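Adenosylmethionine-8-amino-7-oxononanoate aminotransferase (Methanocaldococcus jannaschii, PDB 6ZHK) probably transfers the amino group of S-adenosylmethionine to 7-keto-8-aminopelargonic acid in biotin biosynthesis, using pyridoxal 5'-phosphate as cofactor. Local coordinates at residues 228-233 with 264-269; 154-159 with 232-237; 293-298 with 314-319. All coordinates share one frame; numbering follows the deposited sequence. Where two conformers were deposited one is given.

Overall arrangement
All three contacts build on one central mixed sheet. Interaction 1 pairs parallel strands 228-234 and 265-268 in its buried interior. Interaction 2 shares strand 228-234 with it and lies nearest the centre of the chain, where the strand end meets the 154-159 loop. Interaction 3 adds strand 296-299, next to 265-268, and its antiparallel partner 311-315; it is largely buried too, but partly exposed Asp295 brings in a water and a salt bridge. The chemistry follows place: backbone ladder and apolar packing in interaction 1, imidazole and carboxylate beside the predicted cofactor and substrate sites in interaction 2, hairpin bonds and a helix cap in interaction 3.

Interaction 1: residues 228-233 with 264-269; sequences VFCVIL and IFILDE
In the central sheet of this class-III aminotransferase, Val231, Ile232 and Leu233 run parallel to Phe265, Ile266 and Leu267, the two strand axes 4.7 Å apart at their closest and 19° out of line. Four backbone bonds stitch them: Val231 N to Ile264 O, Ile266 N to Val231 O (2.8 Å), Leu233 N to Ile266 O, the longest at 3.2 Å, and Asp268 N to Leu233 O. On one face Ile232 crosses Ile266 obliquely, its CD1 lying 3.9 Å from Ile266 CG2. Ile266 swings its other branch back along the strand, CG1 anti to the carbonyl carbon (chi1 -57°), and CD1 comes 3.8 Å from Cys230 CB. On the opposite face, shared with Val231 and Leu233, the CD1 edge of Phe265 meets Val231 O near the ring plane at 3.4 Å. The Leu233 side chain crosses that of Phe265 at about a right angle, its CD1 3.9 Å from Phe265 CE1, and Val231 CG1 is 4.0 Å from Phe265 CD1. The last of the four bonds is made by Asp268, predicted to bind pyridoxal phosphate. Helix 122-140 packs on Ile266 and helix 250-261 on Val231, Leu233 and Phe265, while strands 147-151 and 296-299 continue the sheet beyond each partner.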
loop_
_atom_site.group_PDB
_atom_site.type_symbol
_atom_site.label_atom_id
_atom_site.label_comp_id
_atom_site.label_asym_id
_atom_site.label_seq_id
_atom_site.Cartn_x
_atom_site.Cartn_y
_atom_site.Cartn_z
ATOM N N VAL A 228 10.629 -24.892 -2.096
ATOM C CA VAL A 228 10.151 -23.623 -2.671
ATOM C C VAL A 228 8.665 -23.461 -2.335
ATOM O O VAL A 228 7.932 -24.451 -2.404
ATOM C CB VAL A 228 10.443 -23.674 -4.193
ATOM C CG1 VAL A 228 9.422 -22.953 -5.058
ATOM C CG2 VAL A 228 11.868 -23.197 -4.488
ATOM N N PHE A 229 8.236 -22.254 -1.905
ATOM C CA PHE A 229 6.816 -22.001 -1.625
ATOM C C PHE A 229 6.050 -21.350 -2.777
ATOM O O PHE A 229 4.804 -21.346 -2.755
ATOM C CB PHE A 229 6.619 -21.240 -0.311
ATOM C CG PHE A 229 7.228 -19.865 -0.333
ATOM C CD1 PHE A 229 6.502 -18.809 -0.889
ATOM C CD2 PHE A 229 8.530 -19.637 0.097
ATOM C CE1 PHE A 229 7.047 -17.521 -0.926
ATOM C CE2 PHE A 229 9.051 -18.341 0.104
ATOM C CZ PHE A 229 8.316 -17.277 -0.406
ATOM N N CYS A 230 6.775 -20.841 -3.777
ATOM C CA CYS A 230 6.076 -20.403 -4.984
ATOM C C CYS A 230 7.036 -20.202 -6.159
ATOM O O CYS A 230 8.251 -20.206 -5.979
ATOM C CB CYS A 230 5.363 -19.082 -4.705
ATOM S SG CYS A 230 6.517 -17.676 -4.575
ATOM N N VAL A 231 6.454 -20.161 -7.375
ATOM C CA VAL A 231 7.021 -19.607 -8.592
ATOM C C VAL A 231 6.151 -18.384 -8.895
ATOM O O VAL A 231 4.949 -18.462 -8.736
ATOM C CB VAL A 231 6.971 -20.615 -9.755
ATOM C CG1 VAL A 231 7.220 -19.867 -11.079
ATOM C CG2 VAL A 231 7.969 -21.768 -9.529
ATOM N N ILE A 232 6.742 -17.228 -9.158
ATOM C CA ILE A 232 5.980 -16.018 -9.440
ATOM C C ILE A 232 6.537 -15.420 -10.724
ATOM O O ILE A 232 7.776 -15.416 -10.914
ATOM C CB ILE A 232 5.982 -15.028 -8.263
ATOM C CG1 ILE A 232 5.180 -13.770 -8.671
ATOM C CG2 ILE A 232 7.400 -14.677 -7.890
ATOM C CD1 ILE A 232 4.995 -12.750 -7.518
ATOM N N LEU A 233 5.619 -15.033 -11.628
ATOM C CA LEU A 233 5.948 -14.412 -12.908
ATOM C C LEU A 233 4.954 -13.296 -13.150
ATOM O O LEU A 233 3.828 -13.349 -12.632
ATOM C CB LEU A 233 5.744 -15.469 -14.043
ATOM C CG LEU A 233 6.717 -16.654 -13.991
ATOM C CD1 LEU A 233 6.433 -17.646 -15.135
ATOM C CD2 LEU A 233 8.128 -16.132 -14.106
ATOM N N ILE A 264 3.037 -23.860 -5.671
ATOM C CA ILE A 264 2.096 -22.754 -5.938
ATOM C C ILE A 264 2.654 -21.847 -7.045
ATOM O O ILE A 264 3.842 -21.471 -7.050
ATOM C CB ILE A 264 1.810 -21.936 -4.652
ATOM C CG1 ILE A 264 0.736 -22.623 -3.803
ATOM C CG2 ILE A 264 1.339 -20.520 -5.013
ATOM C CD1 ILE A 264 0.659 -22.031 -2.386
ATOM N N PHE A 265 1.757 -21.480 -7.991
ATOM C CA PHE A 265 2.144 -20.570 -9.056
ATOM C C PHE A 265 1.380 -19.265 -8.853
ATOM O O PHE A 265 0.142 -19.268 -8.793
ATOM C CB PHE A 265 1.822 -21.161 -10.446
ATOM C CG PHE A 265 2.182 -20.260 -11.613
ATOM C CD1 PHE A 265 3.317 -19.449 -11.576
ATOM C CD2 PHE A 265 1.400 -20.219 -12.760
ATOM C CE1 PHE A 265 3.654 -18.624 -12.643
ATOM C CE2 PHE A 265 1.718 -19.375 -13.831
ATOM C CZ PHE A 265 2.851 -18.589 -13.770
ATOM N N ILE A 266 2.132 -18.141 -8.684
ATOM C CA ILE A 266 1.542 -16.837 -8.506
ATOM C C ILE A 266 1.700 -16.071 -9.796
ATOM O O ILE A 266 2.813 -15.958 -10.276
ATOM C CB ILE A 266 2.292 -16.102 -7.367
ATOM C CG1 ILE A 266 2.235 -16.951 -6.086
ATOM C CG2 ILE A 266 1.683 -14.706 -7.249
ATOM C CD1 ILE A 266 2.898 -16.182 -4.873
ATOM N N LEU A 267 0.607 -15.536 -10.347
ATOM C CA LEU A 267 0.750 -14.714 -11.548
ATOM C C LEU A 267 0.428 -13.280 -11.152
ATOM O O LEU A 267 -0.643 -12.971 -10.612
ATOM C CB LEU A 267 -0.188 -15.198 -12.648
ATOM C CG LEU A 267 0.086 -14.676 -14.059
ATOM C CD1 LEU A 267 1.387 -15.279 -14.569
ATOM C CD2 LEU A 267 -1.091 -15.041 -15.007
ATOM N N ASP A 268 1.407 -12.386 -11.435
ATOM C CA ASP A 268 1.223 -10.988 -11.127
ATOM C C ASP A 268 0.649 -10.274 -12.363
ATOM O O ASP A 268 1.393 -9.957 -13.282
ATOM C CB ASP A 268 2.568 -10.387 -10.697
ATOM C CG ASP A 268 2.497 -8.883 -10.493
ATOM O OD1 ASP A 268 1.418 -8.305 -10.760
ATOM O OD2 ASP A 268 3.510 -8.334 -9.989
ATOM N N GLU A 269 -0.665 -10.016 -12.365
ATOM C CA GLU A 269 -1.294 -9.287 -13.478
ATOM C C GLU A 269 -1.602 -7.850 -13.045
ATOM O O GLU A 269 -2.560 -7.240 -13.481
ATOM C CB GLU A 269 -2.522 -10.060 -13.950
ATOM C CG GLU A 269 -2.147 -11.353 -14.684
ATOM C CD GLU A 269 -3.067 -11.654 -15.863
ATOM O OE1 GLU A 269 -3.266 -10.730 -16.731
ATOM O OE2 GLU A 269 -3.627 -12.790 -15.907
#

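Interaction 2: residues 154-159 with 232-237; sequences GYHGDT and ILEGGI
The imidazole of His156 has Ile232 over one face and the backbone of Leu233 at its edge. Ile232 CD1 stands almost on the ring normal, only 6° off it and 3.8 Å from the centroid, a CH-pi contact in which the two side chains come from opposite directions. Leu233 C lies 3.8 Å from His156 CE1, in the ring plane, and Glu234 CG approaches the same CE1 obliquely at 3.7 Å. The ring nitrogen ND1 is hydrogen-bonded to Asp268 OD2. The neighbouring phenol ring, that of Tyr155, carries Gly157 N over one face, 3.4 Å above the plane and toward the rim; its OH donates to Asp158 OD1 at 2.8 Å.

Glu234 is the polar link across the contact. With CG anti to the carbonyl carbon (chi1 -72°) and the chain extended beyond it, the carboxylate reaches the start of the loop, where Tyr155 N donates to OE2 at 3.1 Å. That bond is bent, and its donor sits well above the carboxylate plane, which is itself turned 76° from the imidazole. OE1 accepts from Gly239 N, so one side chain ties the loop to the chain beyond the strand. With an alanine here, Tyr155 N and Gly239 N would probably both lose the carboxylate that accepts from them, leaving the 154-159 loop less firmly tied to the end of strand 228-234. Just past Glu234, an inverse gamma turn centred on Gly235 kinks the chain, Gly236 N bonding back to Glu234 O.

Asp268 and Tyr155 are predicted to bind cofactor and substrate respectively. Through its bond to Asp268, His156 probably acts as a second-shell residue that helps to position the aspartate, which in fold type I aminotransferases pairs with the cofactor's pyridine nitrogen.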
loop_
_atom_site.group_PDB
_atom_site.type_symbol
_atom_site.label_atom_id
_atom_site.label_comp_id
_atom_site.label_asym_id
_atom_site.label_seq_id
_atom_site.Cartn_x
_atom_site.Cartn_y
_atom_site.Cartn_z
ATOM N N GLY A 154 12.582 -9.596 -13.631
ATOM C CA GLY A 154 11.164 -9.466 -13.310
ATOM C C GLY A 154 10.946 -8.368 -12.255
ATOM O O GLY A 154 11.873 -8.011 -11.533
ATOM N N TYR A 155 9.714 -7.869 -12.133
ATOM C CA TYR A 155 9.471 -6.744 -11.243
ATOM C C TYR A 155 8.073 -6.946 -10.650
ATOM O O TYR A 155 7.142 -7.227 -11.390
ATOM C CB TYR A 155 9.511 -5.424 -12.035
ATOM C CG TYR A 155 9.163 -4.245 -11.153
ATOM C CD1 TYR A 155 10.124 -3.656 -10.347
ATOM C CD2 TYR A 155 7.869 -3.724 -11.139
ATOM C CE1 TYR A 155 9.809 -2.630 -9.465
ATOM C CE2 TYR A 155 7.547 -2.650 -10.315
ATOM C CZ TYR A 155 8.522 -2.126 -9.481
ATOM O OH TYR A 155 8.180 -1.080 -8.674
ATOM N N HIS A 156 7.962 -6.773 -9.310
ATOM C CA HIS A 156 6.741 -7.026 -8.560
ATOM C C HIS A 156 6.458 -5.900 -7.572
ATOM O O HIS A 156 5.449 -5.967 -6.864
ATOM C CB HIS A 156 6.850 -8.403 -7.874
ATOM C CG HIS A 156 6.836 -9.485 -8.922
ATOM N ND1 HIS A 156 5.759 -9.705 -9.737
ATOM C CD2 HIS A 156 7.774 -10.341 -9.319
ATOM C CE1 HIS A 156 6.039 -10.640 -10.630
ATOM N NE2 HIS A 156 7.236 -11.094 -10.349
ATOM N N GLY A 157 7.284 -4.844 -7.592
ATOM C CA GLY A 157 7.076 -3.736 -6.680
ATOM C C GLY A 157 8.309 -3.479 -5.832
ATOM O O GLY A 157 9.317 -4.197 -5.943
ATOM N N ASP A 158 8.159 -2.552 -4.871
ATOM C CA ASP A 158 9.353 -2.019 -4.224
ATOM C C ASP A 158 9.402 -2.254 -2.706
ATOM O O ASP A 158 10.385 -1.840 -2.075
ATOM C CB ASP A 158 9.446 -0.495 -4.400
ATOM C CG ASP A 158 9.462 -0.071 -5.857
ATOM O OD1 ASP A 158 10.046 -0.818 -6.665
ATOM O OD2 ASP A 158 8.778 0.906 -6.148
ATOM N N THR A 159 8.356 -2.866 -2.085
ATOM C CA THR A 159 8.509 -3.240 -0.691
ATOM C C THR A 159 9.432 -4.472 -0.583
ATOM O O THR A 159 9.788 -5.086 -1.584
ATOM C CB THR A 159 7.131 -3.409 -0.044
ATOM O OG1 THR A 159 6.408 -4.273 -0.929
ATOM C CG2 THR A 159 6.396 -2.094 0.026
ATOM N N ILE A 232 6.742 -17.228 -9.158
ATOM C CA ILE A 232 5.980 -16.018 -9.440
ATOM C C ILE A 232 6.537 -15.420 -10.724
ATOM O O ILE A 232 7.776 -15.416 -10.914
ATOM C CB ILE A 232 5.982 -15.028 -8.263
ATOM C CG1 ILE A 232 5.180 -13.770 -8.671
ATOM C CG2 ILE A 232 7.400 -14.677 -7.890
ATOM C CD1 ILE A 232 4.995 -12.750 -7.518
ATOM N N LEU A 233 5.619 -15.033 -11.628
ATOM C CA LEU A 233 5.948 -14.412 -12.908
ATOM C C LEU A 233 4.954 -13.296 -13.150
ATOM O O LEU A 233 3.828 -13.349 -12.632
ATOM C CB LEU A 233 5.744 -15.469 -14.043
ATOM C CG LEU A 233 6.717 -16.654 -13.991
ATOM C CD1 LEU A 233 6.433 -17.646 -15.135
ATOM C CD2 LEU A 233 8.128 -16.132 -14.106
ATOM N N GLU A 234 5.315 -12.361 -14.039
ATOM C CA GLU A 234 4.359 -11.365 -14.549
ATOM C C GLU A 234 3.413 -11.987 -15.595
ATOM O O GLU A 234 3.709 -13.035 -16.147
ATOM C CB GLU A 234 5.164 -10.209 -15.162
ATOM C CG GLU A 234 5.862 -9.352 -14.084
ATOM C CD GLU A 234 6.837 -8.316 -14.635
ATOM O OE1 GLU A 234 6.357 -7.320 -15.150
ATOM O OE2 GLU A 234 8.071 -8.586 -14.668
ATOM N N GLY A 235 2.319 -11.289 -15.947
ATOM C CA GLY A 235 1.253 -11.847 -16.786
ATOM C C GLY A 235 1.568 -11.737 -18.287
ATOM O O GLY A 235 0.838 -11.130 -19.065
ATOM N N GLY A 236 2.674 -12.351 -18.708
ATOM C CA GLY A 236 2.832 -12.579 -20.140
ATOM C C GLY A 236 3.727 -11.528 -20.758
ATOM O O GLY A 236 4.116 -11.649 -21.937
ATOM N N ILE A 237 4.044 -10.494 -19.956
ATOM C CA ILE A 237 5.005 -9.525 -20.412
ATOM C C ILE A 237 5.713 -8.924 -19.202
ATOM O O ILE A 237 5.136 -8.876 -18.143
ATOM C CB ILE A 237 4.286 -8.464 -21.255
ATOM C CG1 ILE A 237 5.227 -7.361 -21.791
ATOM C CG2 ILE A 237 3.123 -7.916 -20.473
ATOM C CD1 ILE A 237 4.557 -6.600 -22.927
#

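Interaction 3: residues 293-298 with 314-319; sequences KPDILC and LTTDEI
Ile296 and Thr315 lie side by side and point the same way, Thr315 CG2 meeting Ile296 CG1 at 4.2 Å, on the face covered by helix 122-140. On the reverse face Leu297 and Leu314 meet at their roots, CB to CB 4.2 Å, and the nearest side-chain atom of Leu314 lies about 5 Å from the bound magnesium ion. These pairs belong to the beta hairpin of strands 296-299 and 311-315, an antiparallel element of the central sheet. Leu297 and Leu314 form a hydrogen-bonded pair of it: Leu297 N gives to Leu314 O at 2.9 Å and Leu314 N to Leu297 O at 2.8 Å, both donors in the carbonyl plane. Thr316 N reaches Asp295 O only in a weak bond, and a water links the two residues' side chains: it donates to Asp295 OD1 and also bonds Thr316 OG1 at 2.7 Å. This hydroxyl is set between the backbone N and carbonyl carbon (chi1 61°), from where it accepts a bond from Ile319 N at 3.2 Å and N-caps the helix that follows. Lys293 NZ approaches Asp295 OD1 on its syn side in a 3.1 Å salt bridge, while OD2 takes Phe265 N of the adjoining strand. Trp22 of the second subunit packs on Thr315 and Ile319.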
loop_
_atom_site.group_PDB
_atom_site.type_symbol
_atom_site.label_atom_id
_atom_site.label_comp_id
_atom_site.label_asym_id
_atom_site.label_seq_id
_atom_site.Cartn_x
_atom_site.Cartn_y
_atom_site.Cartn_z
ATOM N N LYS A 293 -4.401 -23.029 -13.212
ATOM C CA LYS A 293 -3.304 -22.169 -12.777
ATOM C C LYS A 293 -3.544 -20.790 -13.343
ATOM O O LYS A 293 -4.174 -20.638 -14.400
ATOM C CB LYS A 293 -1.985 -22.721 -13.300
ATOM C CG LYS A 293 -1.613 -24.052 -12.670
ATOM C CD LYS A 293 -1.063 -23.827 -11.269
ATOM C CE LYS A 293 -0.743 -25.110 -10.541
ATOM N NZ LYS A 293 -1.933 -25.545 -9.760
ATOM N N PRO A 294 -3.072 -19.710 -12.693
ATOM C CA PRO A 294 -2.289 -19.772 -11.466
ATOM C C PRO A 294 -3.136 -20.078 -10.241
ATOM O O PRO A 294 -4.333 -19.844 -10.243
ATOM C CB PRO A 294 -1.824 -18.315 -11.325
ATOM C CG PRO A 294 -2.996 -17.494 -11.874
ATOM C CD PRO A 294 -3.382 -18.351 -13.101
ATOM N N ASP A 295 -2.458 -20.456 -9.145
ATOM C CA ASP A 295 -3.102 -20.667 -7.866
ATOM C C ASP A 295 -3.448 -19.352 -7.208
ATOM O O ASP A 295 -4.441 -19.258 -6.483
ATOM C CB ASP A 295 -2.155 -21.419 -6.920
ATOM C CG ASP A 295 -1.820 -22.761 -7.520
ATOM O OD1 ASP A 295 -2.734 -23.629 -7.477
ATOM O OD2 ASP A 295 -0.712 -22.891 -8.092
ATOM N N ILE A 296 -2.656 -18.341 -7.501
ATOM C CA ILE A 296 -2.905 -17.027 -6.926
ATOM C C ILE A 296 -2.659 -16.012 -8.041
ATOM O O ILE A 296 -1.689 -16.119 -8.749
ATOM C CB ILE A 296 -1.959 -16.730 -5.744
ATOM C CG1 ILE A 296 -1.967 -17.827 -4.677
ATOM C CG2 ILE A 296 -2.236 -15.357 -5.156
ATOM C CD1 ILE A 296 -1.160 -17.415 -3.415
ATOM N N LEU A 297 -3.566 -15.055 -8.189
ATOM C CA LEU A 297 -3.584 -14.003 -9.203
ATOM C C LEU A 297 -3.533 -12.664 -8.457
ATOM O O LEU A 297 -4.408 -12.420 -7.638
ATOM C CB LEU A 297 -4.894 -14.102 -10.000
ATOM C CG LEU A 297 -5.124 -12.950 -11.022
ATOM C CD1 LEU A 297 -4.008 -13.002 -12.080
ATOM C CD2 LEU A 297 -6.517 -13.051 -11.648
ATOM N N CYS A 298 -2.586 -11.771 -8.834
ATOM C CA CYS A 298 -2.497 -10.448 -8.237
ATOM C C CYS A 298 -2.988 -9.408 -9.251
ATOM O O CYS A 298 -2.602 -9.472 -10.400
ATOM C CB CYS A 298 -1.066 -10.110 -7.866
ATOM S SG CYS A 298 -0.455 -11.334 -6.665
ATOM N N LEU A 314 -6.280 -12.852 -5.631
ATOM C CA LEU A 314 -7.303 -13.871 -5.714
ATOM C C LEU A 314 -6.645 -15.261 -5.594
ATOM O O LEU A 314 -5.583 -15.490 -6.166
ATOM C CB LEU A 314 -7.968 -13.735 -7.103
ATOM C CG LEU A 314 -9.175 -12.819 -7.102
ATOM C CD1 LEU A 314 -8.797 -11.343 -6.886
ATOM C CD2 LEU A 314 -10.117 -13.093 -8.273
ATOM N N THR A 315 -7.316 -16.203 -4.909
ATOM C CA THR A 315 -6.770 -17.544 -4.700
ATOM C C THR A 315 -7.874 -18.602 -4.923
ATOM O O THR A 315 -9.071 -18.273 -5.077
ATOM C CB THR A 315 -6.190 -17.743 -3.283
ATOM O OG1 THR A 315 -7.292 -17.907 -2.394
ATOM C CG2 THR A 315 -5.449 -16.538 -2.745
ATOM N N THR A 316 -7.416 -19.850 -4.954
ATOM C CA THR A 316 -8.211 -21.063 -5.026
ATOM C C THR A 316 -8.786 -21.332 -3.648
ATOM O O THR A 316 -8.298 -20.775 -2.667
ATOM C CB THR A 316 -7.349 -22.248 -5.459
ATOM O OG1 THR A 316 -6.343 -22.387 -4.441
ATOM C CG2 THR A 316 -6.748 -22.016 -6.829
ATOM N N ASP A 317 -9.858 -22.130 -3.591
ATOM C CA ASP A 317 -10.355 -22.517 -2.279
ATOM C C ASP A 317 -9.325 -23.395 -1.557
ATOM O O ASP A 317 -9.315 -23.437 -0.315
ATOM C CB ASP A 317 -11.673 -23.298 -2.376
ATOM C CG ASP A 317 -12.880 -22.404 -2.652
ATOM O OD1 ASP A 317 -12.769 -21.165 -2.554
ATOM O OD2 ASP A 317 -13.930 -22.992 -2.926
ATOM N N GLU A 318 -8.509 -24.115 -2.346
ATOM C CA GLU A 318 -7.524 -25.014 -1.748
ATOM C C GLU A 318 -6.595 -24.205 -0.829
ATOM O O GLU A 318 -6.333 -24.570 0.308
ATOM C CB GLU A 318 -6.763 -25.781 -2.836
ATOM C CG GLU A 318 -5.491 -26.498 -2.356
ATOM C CD GLU A 318 -5.521 -27.617 -1.305
ATOM O OE1 GLU A 318 -6.629 -28.215 -1.104
ATOM O OE2 GLU A 318 -4.428 -27.908 -0.650
ATOM N N ILE A 319 -6.168 -23.057 -1.317
ATOM C CA ILE A 319 -5.259 -22.249 -0.517
ATOM C C ILE A 319 -5.994 -21.687 0.697
ATOM O O ILE A 319 -5.503 -21.792 1.817
ATOM C CB ILE A 319 -4.603 -21.167 -1.382
ATOM C CG1 ILE A 319 -3.611 -21.798 -2.375
ATOM C CG2 ILE A 319 -3.975 -20.043 -0.507
ATOM C CD1 ILE A 319 -2.499 -22.618 -1.782
HETATM O O HOH W 1 -4.444 -24.045 -5.267
#